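Local atomic coordinates of 5' nucleotidase family protein (Staphylococcus aureus subsp. aureus, PDB entry 4Q7F), a protein that belongs to the 5'-nucleotidase family, joining a calcineurin-like metallophosphoesterase domain that holds two metal ions to a 5'-nucleotidase C-terminal domain. Residues Leu107-Phe112 with Thr245-Arg250; Ala133-Tyr136 with Thr141-Asp144; Pro219-Val222 with Glu226-Gly229. One frame throughout, in Å; residues are numbered along the deposited sequence.

Interaction 1: Leu107-Phe112 with Thr245-Arg250. With MG (magnesium ion), chain B; MN (manganese (II) ion), chain C; 3D1 ((2R,3S,5R)-5-(6-amino-9H-purin-9-yl)-tetrahydro-2-(hydroxymethyl)furan-3-ol), chain D.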
loop_
_atom_site.group_PDB
_atom_site.type_symbol
_atom_site.label_atom_id
_atom_site.label_comp_id
_atom_site.label_asym_id
_atom_site.label_seq_id
_atom_site.Cartn_x
_atom_site.Cartn_y
_atom_site.Cartn_z
ATOM N N LEU A 107 -8.831 -3.353 -9.415
ATOM C CA LEU A 107 -8.856 -3.424 -7.973
ATOM C C LEU A 107 -7.479 -3.634 -7.438
ATOM O O LEU A 107 -6.722 -4.469 -7.946
ATOM C CB LEU A 107 -9.705 -4.604 -7.496
ATOM C CG LEU A 107 -11.202 -4.582 -7.723
ATOM C CD1 LEU A 107 -11.766 -5.922 -7.310
ATOM C CD2 LEU A 107 -11.854 -3.440 -6.954
ATOM N N GLY A 108 -7.156 -2.852 -6.412
ATOM C CA GLY A 108 -5.911 -3.001 -5.680
ATOM C C GLY A 108 -6.235 -3.657 -4.345
ATOM O O GLY A 108 -7.406 -3.781 -3.976
ATOM N N ASN A 109 -5.205 -4.106 -3.614
ATOM C CA ASN A 109 -5.444 -4.745 -2.341
ATOM C C ASN A 109 -6.126 -3.868 -1.295
ATOM O O ASN A 109 -6.909 -4.368 -0.488
ATOM C CB ASN A 109 -4.144 -5.327 -1.746
ATOM C CG ASN A 109 -3.056 -4.283 -1.582
ATOM O OD1 ASN A 109 -2.530 -3.759 -2.567
ATOM N ND2 ASN A 109 -2.666 -4.027 -0.340
ATOM N N HIS A 110 -5.815 -2.580 -1.288
ATOM C CA HIS A 110 -6.395 -1.643 -0.323
ATOM C C HIS A 110 -7.866 -1.345 -0.535
ATOM O O HIS A 110 -8.518 -0.766 0.338
ATOM C CB HIS A 110 -5.523 -0.375 -0.211
ATOM C CG HIS A 110 -4.164 -0.658 0.334
ATOM N ND1 HIS A 110 -3.947 -0.893 1.672
ATOM C CD2 HIS A 110 -2.961 -0.812 -0.274
ATOM C CE1 HIS A 110 -2.667 -1.151 1.873
ATOM N NE2 HIS A 110 -2.053 -1.134 0.704
ATOM N N GLU A 111 -8.406 -1.743 -1.687
ATOM C CA GLU A 111 -9.846 -1.632 -1.902
ATOM C C GLU A 111 -10.664 -2.496 -0.952
ATOM O O GLU A 111 -11.870 -2.288 -0.812
ATOM C CB GLU A 111 -10.226 -1.964 -3.342
ATOM C CG GLU A 111 -10.373 -0.723 -4.208
ATOM C CD GLU A 111 -9.049 -0.079 -4.527
ATOM O OE1 GLU A 111 -8.724 0.929 -3.875
ATOM O OE2 GLU A 111 -8.329 -0.604 -5.392
ATOM N N PHE A 112 -10.009 -3.474 -0.305
ATOM C CA PHE A 112 -10.671 -4.355 0.648
ATOM C C PHE A 112 -10.525 -3.907 2.119
ATOM O O PHE A 112 -11.219 -4.429 2.987
ATOM C CB PHE A 112 -10.123 -5.789 0.474
ATOM C CG PHE A 112 -10.380 -6.366 -0.900
ATOM C CD1 PHE A 112 -11.561 -7.064 -1.168
ATOM C CD2 PHE A 112 -9.459 -6.189 -1.939
ATOM C CE1 PHE A 112 -11.809 -7.594 -2.425
ATOM C CE2 PHE A 112 -9.712 -6.697 -3.210
ATOM C CZ PHE A 112 -10.876 -7.423 -3.445
ATOM N N THR A 245 1.067 -1.782 -14.819
ATOM C CA THR A 245 1.313 -2.309 -13.487
ATOM C C THR A 245 1.183 -1.243 -12.395
ATOM O O THR A 245 1.018 -0.065 -12.673
ATOM C CB THR A 245 2.710 -2.959 -13.406
ATOM O OG1 THR A 245 3.729 -1.981 -13.624
ATOM C CG2 THR A 245 2.833 -4.063 -14.408
ATOM N N GLY A 246 1.265 -1.670 -11.140
ATOM C CA GLY A 246 1.140 -0.757 -10.000
ATOM C C GLY A 246 1.627 -1.472 -8.760
ATOM O O GLY A 246 2.557 -2.285 -8.841
ATOM N N HIS A 247 1.009 -1.153 -7.616
ATOM C CA HIS A 247 1.250 -1.821 -6.334
ATOM C C HIS A 247 2.563 -1.559 -5.640
ATOM O O HIS A 247 2.586 -1.392 -4.417
ATOM C CB HIS A 247 1.072 -3.345 -6.500
ATOM C CG HIS A 247 1.247 -4.127 -5.240
ATOM N ND1 HIS A 247 0.410 -3.979 -4.156
ATOM C CD2 HIS A 247 2.133 -5.094 -4.900
ATOM C CE1 HIS A 247 0.775 -4.808 -3.203
ATOM N NE2 HIS A 247 1.820 -5.496 -3.626
ATOM N N GLN A 248 3.656 -1.561 -6.399
ATOM C CA GLN A 248 4.962 -1.337 -5.824
ATOM C C GLN A 248 5.313 0.143 -5.733
ATOM O O GLN A 248 6.311 0.479 -5.107
ATOM C CB GLN A 248 6.022 -2.092 -6.621
ATOM C CG GLN A 248 5.910 -3.616 -6.548
ATOM C CD GLN A 248 6.942 -4.293 -7.453
ATOM O OE1 GLN A 248 7.127 -3.884 -8.597
ATOM N NE2 GLN A 248 7.620 -5.307 -6.941
ATOM N N HIS A 249 4.508 1.025 -6.361
ATOM C CA HIS A 249 4.747 2.473 -6.315
ATOM C C HIS A 249 6.054 2.883 -7.007
ATOM O O HIS A 249 6.657 3.913 -6.683
ATOM C CB HIS A 249 4.769 2.962 -4.880
ATOM C CG HIS A 249 3.512 2.695 -4.126
ATOM N ND1 HIS A 249 3.280 3.218 -2.876
ATOM C CD2 HIS A 249 2.381 2.044 -4.476
ATOM C CE1 HIS A 249 2.084 2.841 -2.461
ATOM N NE2 HIS A 249 1.505 2.163 -3.429
ATOM N N ARG A 250 6.502 2.069 -7.943
ATOM C CA ARG A 250 7.708 2.362 -8.692
ATOM C C ARG A 250 7.361 3.164 -9.947
ATOM O O ARG A 250 6.198 3.187 -10.367
ATOM C CB ARG A 250 8.361 1.060 -9.092
ATOM C CG ARG A 250 8.762 0.216 -7.896
ATOM C CD ARG A 250 9.043 -1.204 -8.310
ATOM N NE ARG A 250 10.273 -1.291 -9.074
ATOM C CZ ARG A 250 10.778 -2.421 -9.553
ATOM N NH1 ARG A 250 10.129 -3.568 -9.396
ATOM N NH2 ARG A 250 11.919 -2.396 -10.227
HETATM MG MG MG B . -1.306 -2.214 -3.668
HETATM MN MN MN C . -0.562 1.035 -3.246
HETATM O "O5'" 3D1 D . 2.869 -5.295 0.043
HETATM C "C5'" 3D1 D . 2.322 -4.809 1.265
HETATM C "C4'" 3D1 D . 1.174 -3.852 0.995
HETATM O "O4'" 3D1 D . 0.526 -3.636 2.240
HETATM C "C1'" 3D1 D . 0.707 -2.296 2.707
HETATM N N9 3D1 D . 0.996 -2.322 4.167
HETATM C C4 3D1 D . 0.026 -2.360 5.070
HETATM N N3 3D1 D . -1.324 -2.382 4.988
HETATM C C2 3D1 D . -2.074 -2.422 6.105
HETATM N N1 3D1 D . -1.535 -2.454 7.354
HETATM C C6 3D1 D . -0.201 -2.438 7.572
HETATM N N6 3D1 D . 0.296 -2.475 8.839
HETATM C C5 3D1 D . 0.683 -2.405 6.387
HETATM N N7 3D1 D . 2.011 -2.376 6.151
HETATM C C8 3D1 D . 2.196 -2.338 4.807
HETATM C "C2'" 3D1 D . 1.765 -1.663 1.815
HETATM C "C3'" 3D1 D . 1.571 -2.454 0.534
HETATM O "O3'" 3D1 D . 0.492 -1.856 -0.214
HETATM O O HOH W 1 0.425 -0.949 -2.786
HETATM O O HOH W 2 0.006 0.704 -0.895
#

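Interaction 2: Ala133-Tyr136 with Thr141-Asp144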
loop_
_atom_site.group_PDB
_atom_site.type_symbol
_atom_site.label_atom_id
_atom_site.label_comp_id
_atom_site.label_asym_id
_atom_site.label_seq_id
_atom_site.Cartn_x
_atom_site.Cartn_y
_atom_site.Cartn_z
ATOM N N ALA A 133 -10.288 -10.069 -13.306
ATOM C CA ALA A 133 -10.544 -11.434 -13.769
ATOM C C ALA A 133 -10.071 -12.563 -12.838
ATOM O O ALA A 133 -10.460 -13.733 -13.015
ATOM C CB ALA A 133 -9.926 -11.614 -15.154
ATOM N N ASN A 134 -9.277 -12.240 -11.826
ATOM C CA ASN A 134 -8.733 -13.301 -10.981
ATOM C C ASN A 134 -9.160 -13.340 -9.509
ATOM O O ASN A 134 -8.575 -14.078 -8.703
ATOM C CB ASN A 134 -7.211 -13.304 -11.103
ATOM C CG ASN A 134 -6.571 -12.094 -10.472
ATOM O OD1 ASN A 134 -7.112 -11.002 -10.524
ATOM N ND2 ASN A 134 -5.413 -12.291 -9.855
ATOM N N ILE A 135 -10.169 -12.562 -9.138
ATOM C CA ILE A 135 -10.685 -12.593 -7.772
ATOM C C ILE A 135 -12.122 -13.028 -7.889
ATOM O O ILE A 135 -12.956 -12.329 -8.504
ATOM C CB ILE A 135 -10.616 -11.238 -7.052
ATOM C CG1 ILE A 135 -9.165 -10.820 -6.853
ATOM C CG2 ILE A 135 -11.322 -11.320 -5.704
ATOM C CD1 ILE A 135 -8.980 -9.518 -6.098
ATOM N N TYR A 136 -12.419 -14.195 -7.334
ATOM C CA TYR A 136 -13.767 -14.746 -7.388
ATOM C C TYR A 136 -14.508 -14.619 -6.076
ATOM O O TYR A 136 -13.914 -14.734 -4.977
ATOM C CB TYR A 136 -13.714 -16.226 -7.782
ATOM C CG TYR A 136 -13.583 -16.502 -9.264
ATOM C CD1 TYR A 136 -12.494 -16.042 -10.001
ATOM C CD2 TYR A 136 -14.529 -17.284 -9.920
ATOM C CE1 TYR A 136 -12.381 -16.316 -11.363
ATOM C CE2 TYR A 136 -14.413 -17.578 -11.267
ATOM C CZ TYR A 136 -13.342 -17.094 -11.985
ATOM O OH TYR A 136 -13.253 -17.398 -13.333
ATOM N N THR A 141 -16.677 -14.079 -10.821
ATOM C CA THR A 141 -15.819 -12.950 -10.494
ATOM C C THR A 141 -16.544 -11.980 -9.558
ATOM O O THR A 141 -17.750 -11.795 -9.655
ATOM C CB THR A 141 -15.328 -12.209 -11.754
ATOM O OG1 THR A 141 -16.456 -11.807 -12.551
ATOM C CG2 THR A 141 -14.403 -13.112 -12.587
ATOM N N LEU A 142 -15.797 -11.419 -8.618
ATOM C CA LEU A 142 -16.328 -10.422 -7.691
ATOM C C LEU A 142 -16.900 -9.267 -8.508
ATOM O O LEU A 142 -18.022 -8.832 -8.268
ATOM C CB LEU A 142 -15.225 -9.931 -6.753
ATOM C CG LEU A 142 -15.512 -8.673 -5.929
ATOM C CD1 LEU A 142 -16.739 -8.818 -5.042
ATOM C CD2 LEU A 142 -14.284 -8.318 -5.107
ATOM N N THR A 143 -16.113 -8.783 -9.473
ATOM C CA THR A 143 -16.550 -7.701 -10.380
ATOM C C THR A 143 -17.411 -8.267 -11.493
ATOM O O THR A 143 -17.343 -9.467 -11.800
ATOM C CB THR A 143 -15.366 -6.936 -11.016
ATOM O OG1 THR A 143 -14.457 -7.841 -11.676
ATOM C CG2 THR A 143 -14.610 -6.167 -9.968
ATOM N N ASP A 144 -18.246 -7.415 -12.081
ATOM C CA ASP A 144 -19.096 -7.842 -13.186
ATOM C C ASP A 144 -18.270 -8.477 -14.300
ATOM O O ASP A 144 -18.650 -9.498 -14.850
ATOM C CB ASP A 144 -19.896 -6.663 -13.761
ATOM C CG ASP A 144 -20.935 -6.124 -12.788
ATOM O OD1 ASP A 144 -21.254 -6.812 -11.809
ATOM O OD2 ASP A 144 -21.441 -5.010 -13.006
HETATM O O HOH W 3 -13.443 -9.807 -9.792
#

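Interaction 3: Pro219-Val222 with Glu226-Gly229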
loop_
_atom_site.group_PDB
_atom_site.type_symbol
_atom_site.label_atom_id
_atom_site.label_comp_id
_atom_site.label_asym_id
_atom_site.label_seq_id
_atom_site.Cartn_x
_atom_site.Cartn_y
_atom_site.Cartn_z
ATOM N N PRO A 219 16.178 -12.067 -9.525
ATOM C CA PRO A 219 15.186 -11.797 -8.488
ATOM C C PRO A 219 15.547 -10.535 -7.701
ATOM O O PRO A 219 16.724 -10.298 -7.405
ATOM C CB PRO A 219 15.250 -13.044 -7.598
ATOM C CG PRO A 219 15.792 -14.117 -8.478
ATOM C CD PRO A 219 16.738 -13.429 -9.416
ATOM N N THR A 220 14.538 -9.705 -7.435
ATOM C CA THR A 220 14.705 -8.468 -6.673
ATOM C C THR A 220 13.926 -8.538 -5.341
ATOM O O THR A 220 13.909 -7.588 -4.574
ATOM C CB THR A 220 14.249 -7.235 -7.500
ATOM O OG1 THR A 220 12.908 -7.419 -7.943
ATOM C CG2 THR A 220 15.140 -7.033 -8.728
ATOM N N GLU A 221 13.269 -9.663 -5.094
ATOM C CA GLU A 221 12.538 -9.903 -3.852
ATOM C C GLU A 221 12.372 -11.415 -3.793
ATOM O O GLU A 221 12.627 -12.087 -4.795
ATOM C CB GLU A 221 11.176 -9.196 -3.859
ATOM C CG GLU A 221 10.175 -9.735 -4.883
ATOM C CD GLU A 221 8.928 -8.855 -5.039
ATOM O OE1 GLU A 221 7.816 -9.392 -5.159
ATOM O OE2 GLU A 221 9.053 -7.617 -5.022
ATOM N N VAL A 222 11.970 -11.953 -2.643
ATOM C CA VAL A 222 11.730 -13.397 -2.538
ATOM C C VAL A 222 10.511 -13.724 -3.406
ATOM O O VAL A 222 9.531 -12.959 -3.437
ATOM C CB VAL A 222 11.588 -13.891 -1.076
ATOM C CG1 VAL A 222 12.900 -13.686 -0.332
ATOM C CG2 VAL A 222 10.453 -13.194 -0.342
ATOM N N GLU A 226 3.453 -12.869 -4.771
ATOM C CA GLU A 226 2.833 -11.552 -4.565
ATOM C C GLU A 226 2.857 -10.776 -5.869
ATOM O O GLU A 226 1.850 -10.203 -6.297
ATOM C CB GLU A 226 3.583 -10.732 -3.498
ATOM C CG GLU A 226 3.107 -9.269 -3.440
ATOM C CD GLU A 226 3.847 -8.401 -2.424
ATOM O OE1 GLU A 226 3.585 -7.173 -2.397
ATOM O OE2 GLU A 226 4.687 -8.930 -1.668
ATOM N N ASN A 227 4.037 -10.760 -6.483
ATOM C CA ASN A 227 4.276 -10.058 -7.729
ATOM C C ASN A 227 4.646 -11.068 -8.778
ATOM O O ASN A 227 5.588 -11.854 -8.589
ATOM C CB ASN A 227 5.419 -9.054 -7.534
ATOM C CG ASN A 227 5.032 -7.914 -6.616
ATOM O OD1 ASN A 227 4.132 -7.140 -6.932
ATOM N ND2 ASN A 227 5.731 -7.789 -5.488
ATOM N N GLU A 228 3.905 -11.053 -9.880
ATOM C CA GLU A 228 4.103 -12.010 -10.959
ATOM C C GLU A 228 4.326 -11.343 -12.314
ATOM O O GLU A 228 4.221 -11.999 -13.349
ATOM C CB GLU A 228 2.846 -12.877 -11.081
ATOM C CG GLU A 228 2.291 -13.418 -9.773
ATOM C CD GLU A 228 1.022 -14.228 -9.972
ATOM O OE1 GLU A 228 1.070 -15.240 -10.690
ATOM O OE2 GLU A 228 -0.015 -13.882 -9.380
ATOM N N GLY A 229 4.626 -10.050 -12.317
ATOM C CA GLY A 229 4.783 -9.302 -13.557
ATOM C C GLY A 229 5.881 -9.794 -14.482
ATOM O O GLY A 229 5.704 -9.819 -15.704
HETATM O O HOH W 4 6.452 -11.861 -5.176
#

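Interaction 1: Leu107-Phe112 with Thr245-Arg250
N109 and H247 meet at the magnesium ion, each giving it one side-chain atom. Before that point, G108 N donates to E111 OE2 over 2.7 Å, which ties the glutamate back to the start of the short 3-10 turn 109-111. N109 then reaches across: its OD1 lies 2.3 Å from the magnesium ion, and H247 ND1 binds the same ion at 2.5 Å. The two ligating atoms are neighbours on one metal, not a hydrogen-bonded pair, and the amide plane is turned 84° from the imidazole, with OD1 at the ring's edge. With CG anti to the backbone N (chi1 -178°), the H247 ring turns its edge to the metal, while its NE2 has E226 as its partner. Next comes H110, whose NE2 is hydrogen-bonded to O3' of 3D1 at 2.8 Å. Water 1 lies 2.3 Å from both metals and donates to H247 O. H249 NE2 binds the manganese ion at 2.4 Å. D72 is shared by the two ions; H207 also binds magnesium, D27 and H29 manganese, giving the dinuclear centre of calcineurin-like phosphoesterases. E111 OE1 accepts from F73 N, and F112 N closes on N109 O. The first segment leads from strand 104-105 to helix 116-125, where L119 packs on L107, E111 and F112; the second joins strands 242-244 and 251-256.

Interaction 2: Ala133-Tyr136 with Thr141-Asp144
I135 O is the tightly held point between 133-136 and 141-144. L142 N donates to it over 3.0 Å in a nearly straight bond (175° at the hydrogen). Water 3 donates to the same oxygen at 2.9 Å and accepts from T143 N, so it carries the backbone link one residue further. The CA-H of T141 adds a weaker contact, with T141 CA 3.5 Å from I135 O. On this inner side the apolar branches I135 CG2 and L142 CD2 approach to 4.3 Å, and both side chains continue onto F112. The backbones form a short beta-hairpin: strand 135-137 turns into strand 140-141, with Y136 and T141 as an antiparallel non-hydrogen-bonded pair, CA atoms 4.1 Å apart. Strand 135-137 is the middle one of a small three-stranded antiparallel sheet completed by 179-181. The other side is looser and partly exposed. There the methyl CG2 of T141 sits over a face of the Y136 ring, 4.3 Å from its centroid and 22° off the ring normal, a CH-pi contact made at modest range. The T141 torsion (chi1 55°) sends CG2 toward that ring and swings OG1 the other way, where it donates to T143 O at 2.6 Å and ties the chain into a turn beyond the strand. The Y136 ring also meets H182 edge-to-face, and A133 O lies loosely beside the T141 methyl.

Interaction 3: Pro219-Val222 with Glu226-Gly229
E221 and N227 join the two segments through one straight side-chain hydrogen bond. E221 CB already points at 226-229, and CG is set between the backbone N and the carbonyl carbon (chi1 67°); from there the chain runs out extended, which carries the carboxylate across a gap that leaves the closest CA atoms, those of E221 and N227, 9.1 Å apart. E221 CD comes within 3.4 Å of N227 ND2 without taking part. The work is done by OE1, which accepts from N227 ND2 at 2.7 Å with an angle of 169° at the hydrogen. The donor meets the syn lone pair of OE1, and the oxygen lies almost in the plane of the amide, although carboxylate and amide are turned 58° against each other. E221 OE2 lies 3.4 Å from N227 ND2, beside the Q248 side chain. A second donor grips OE1: water 4 gives it a hydrogen over 2.8 Å and accepts from N227 N at 3.0 Å, so that N227 is tied through both its main chain and its side chain. Both segments belong to the long loop between strand 201-207 and helix 229-236, and E228 is the N-cap residue of that helix. E228 CB is directed away from 219-222, and its carboxylate accepts from A184 N and F185 N and is hydrogen-bonded to S183 OG, where helix 184-198 begins. The amide of N227 is fixed from its other end as well, because OD1 accepts from G209 N, and this leaves ND2 directed at E221. E221 OE1 is 4.7 Å from E226 OE2; this like charge may raise the proton affinity of E221, an effect the two donors at OE1 would offset. E226 touches 3D1 and packs on W170.

In the fold
Interactions 2 and 3 both flank interaction 1, which holds the metals and 3D1, and both occur in the chain between its two segments. Interaction 3 adjoins the metal site directly: E226 OE1 lies 2.7 Å from H247 NE2, a probable hydrogen bond that would orient a magnesium ligand from the second shell. Beside it Q248 NE2 merely packs near E221 OE2, 3.3 Å away. Interaction 2 packs against 107-112 from the apolar side, F112 CE1 on L142 CD2 at 3.7 Å and L107 CD1 on T143 CG2 at 3.9 Å; the I135 side chain remains about 11 Å from the magnesium ion. Interactions 2 and 3 do not touch, their centres being 23 Å apart.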